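Local structure of glucuronan lyase A (Trichoderma reesei, 2ZZJ) at residues A[110-113]-A[118-121]. The protein probably acts as an endo-type polysaccharide lyase that cleaves beta-1,4-linked glucuronan, and binds a calcium ion. Residues are numbered along the deposited sequence; the frame is centred on the assembly and turned at random.
Sequences TMIW and QLYS
W113 lays its indole across the neighbouring strand, over Y120. The two residues form an antiparallel hydrogen-bonded pair whose backbones exchange two bonds, with Y120 N to W113 O at 2.8 Å. With CG set between its own backbone N and carbonyl carbon (chi1 68°), the tryptophan swings over the partner strand instead of standing up from the sheet. Y120 CB therefore sits beneath the indole face as a CH-pi contact, 3.5 Å from the centroid of the five-membered ring, while CZ3 and CH2 of the six-membered ring lie against the carbonyl group of S121. At the indole nitrogen, NE1 hydrogen-bonds to Q115 OE1. The phenol ring is oblique to the indole, planes at 41°, and brings CD1 to 3.6 Å from W113 CZ2. An alanine here in place of W113 would probably leave Y120 CB without its aromatic cover and Q115 OE1 without this donor. On the opposite face of the sheet, with I112 and S121, the serine turns OG away from its own backbone N, beside its carbonyl carbon, and donates to M111 O at 2.7 Å from above the carbonyl plane. There too, I112 CG2 meets L119 CD1 at 3.7 Å. This hairpin of strands 106-115 and 118-126 lies in one sheet of the beta-jelly roll, between strands 86-95 and 135-145; S121 and L119 pack against F168, I170 and F172 of strand 166-172 in the other sheet.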
ATOM      1  N   THR A 110      -2.893   3.144  -7.076  1.00 17.28           N
ATOM      2  CA  THR A 110      -2.738   3.862  -5.825  1.00 16.51           C
ATOM      3  C   THR A 110      -1.668   3.153  -4.989  1.00 16.13           C
ATOM      4  O   THR A 110      -1.624   1.915  -4.924  1.00 15.08           O
ATOM      5  CB  THR A 110      -4.081   4.024  -5.076  1.00 16.43           C
ATOM      6  OG1 THR A 110      -4.813   5.142  -5.638  1.00 16.86           O
ATOM      7  CG2 THR A 110      -3.884   4.289  -3.597  1.00 15.88           C
ATOM      8  N   MET A 111      -0.798   3.961  -4.374  1.00 15.35           N
ATOM      9  CA  MET A 111       0.274   3.453  -3.506  1.00 15.93           C
ATOM     10  C   MET A 111       0.308   4.291  -2.253  1.00 14.84           C
ATOM     11  O   MET A 111      -0.080   5.489  -2.260  1.00 15.98           O
ATOM     12  CB  MET A 111       1.662   3.487  -4.200  1.00 15.25           C
ATOM     13  CG  MET A 111       1.748   2.621  -5.475  1.00 15.95           C
ATOM     14  SD  MET A 111       3.342   2.878  -6.344  1.00 18.60           S
ATOM     15  CE  MET A 111       4.309   1.643  -5.529  1.00 17.91           C
ATOM     16  N   ILE A 112       0.760   3.675  -1.166  1.00 13.08           N
ATOM     17  CA  ILE A 112       0.899   4.391   0.088  1.00 12.32           C
ATOM     18  C   ILE A 112       2.316   4.187   0.569  1.00 12.09           C
ATOM     19  O   ILE A 112       2.795   3.055   0.631  1.00 10.95           O
ATOM     20  CB  ILE A 112      -0.129   3.885   1.163  1.00 12.54           C
ATOM     21  CG1 ILE A 112      -1.562   3.907   0.573  1.00 12.66           C
ATOM     22  CG2 ILE A 112       0.045   4.717   2.488  1.00 11.18           C
ATOM     23  CD1 ILE A 112      -2.691   3.506   1.507  1.00 13.61           C
ATOM     24  N   TRP A 113       3.007   5.275   0.918  1.00 12.94           N
ATOM     25  CA  TRP A 113       4.405   5.151   1.310  1.00 12.87           C
ATOM     26  C   TRP A 113       4.829   6.174   2.341  1.00 13.85           C
ATOM     27  O   TRP A 113       4.083   7.101   2.613  1.00 13.22           O
ATOM     28  CB  TRP A 113       5.342   5.160   0.092  1.00 13.06           C
ATOM     29  CG  TRP A 113       5.484   6.471  -0.712  1.00 14.30           C
ATOM     30  CD1 TRP A 113       6.549   7.352  -0.664  1.00 15.56           C
ATOM     31  CD2 TRP A 113       4.619   6.959  -1.753  1.00 15.69           C
ATOM     32  NE1 TRP A 113       6.368   8.371  -1.572  1.00 14.66           N
ATOM     33  CE2 TRP A 113       5.201   8.159  -2.253  1.00 14.39           C
ATOM     34  CE3 TRP A 113       3.402   6.505  -2.313  1.00 14.10           C
ATOM     35  CZ2 TRP A 113       4.617   8.904  -3.289  1.00 13.39           C
ATOM     36  CZ3 TRP A 113       2.802   7.263  -3.333  1.00 15.29           C
ATOM     37  CH2 TRP A 113       3.428   8.459  -3.805  1.00 15.60           C
ATOM     38  N   GLN A 118       6.775  11.460   6.573  1.00 17.97           N
ATOM     39  CA  GLN A 118       5.461  11.827   6.079  1.00 17.92           C
ATOM     40  C   GLN A 118       4.821  10.675   5.312  1.00 17.75           C
ATOM     41  O   GLN A 118       5.508  10.003   4.544  1.00 17.25           O
ATOM     42  CB  GLN A 118       5.616  13.031   5.159  1.00 18.93           C
ATOM     43  CG  GLN A 118       6.106  14.296   5.893  1.00 20.68           C
ATOM     44  CD  GLN A 118       5.024  14.828   6.824  1.00 21.73           C
ATOM     45  OE1 GLN A 118       5.271  15.100   8.003  1.00 25.75           O
ATOM     46  NE2 GLN A 118       3.811  14.889   6.321  1.00 20.77           N
ATOM     47  N   LEU A 119       3.518  10.468   5.531  1.00 16.66           N
ATOM     48  CA  LEU A 119       2.705   9.575   4.689  1.00 15.96           C
ATOM     49  C   LEU A 119       2.375  10.241   3.367  1.00 15.93           C
ATOM     50  O   LEU A 119       1.804  11.346   3.352  1.00 16.46           O
ATOM     51  CB  LEU A 119       1.387   9.253   5.361  1.00 15.76           C
ATOM     52  CG  LEU A 119       0.579   8.045   4.865  1.00 16.87           C
ATOM     53  CD1 LEU A 119       1.265   6.772   5.293  1.00 16.36           C
ATOM     54  CD2 LEU A 119      -0.850   8.094   5.401  1.00 16.55           C
ATOM     55  N   TYR A 120       2.703   9.561   2.276  1.00 14.98           N
ATOM     56  CA  TYR A 120       2.341   9.985   0.932  1.00 16.15           C
ATOM     57  C   TYR A 120       1.351   9.006   0.298  1.00 15.35           C
ATOM     58  O   TYR A 120       1.393   7.807   0.588  1.00 14.34           O
ATOM     59  CB  TYR A 120       3.587   9.922   0.055  1.00 17.35           C
ATOM     60  CG  TYR A 120       4.489  11.133   0.101  1.00 19.41           C
ATOM     61  CD1 TYR A 120       4.886  11.748  -1.090  1.00 22.02           C
ATOM     62  CD2 TYR A 120       4.963  11.636   1.318  1.00 20.05           C
ATOM     63  CE1 TYR A 120       5.724  12.862  -1.082  1.00 21.95           C
ATOM     64  CE2 TYR A 120       5.822  12.763   1.334  1.00 23.06           C
ATOM     65  CZ  TYR A 120       6.185  13.353   0.123  1.00 21.96           C
ATOM     66  OH  TYR A 120       7.033  14.462   0.127  1.00 23.55           O
ATOM     67  N   SER A 121       0.514   9.478  -0.625  1.00 15.77           N
ATOM     68  CA  SER A 121      -0.228   8.537  -1.462  1.00 15.41           C
ATOM     69  C   SER A 121      -0.356   9.110  -2.848  1.00 18.04           C
ATOM     70  O   SER A 121       0.184  10.191  -3.119  1.00 17.75           O
ATOM     71  CB  SER A 121      -1.600   8.155  -0.874  1.00 16.75           C
ATOM     72  OG  SER A 121      -2.143   7.032  -1.584  1.00 14.96           O
TER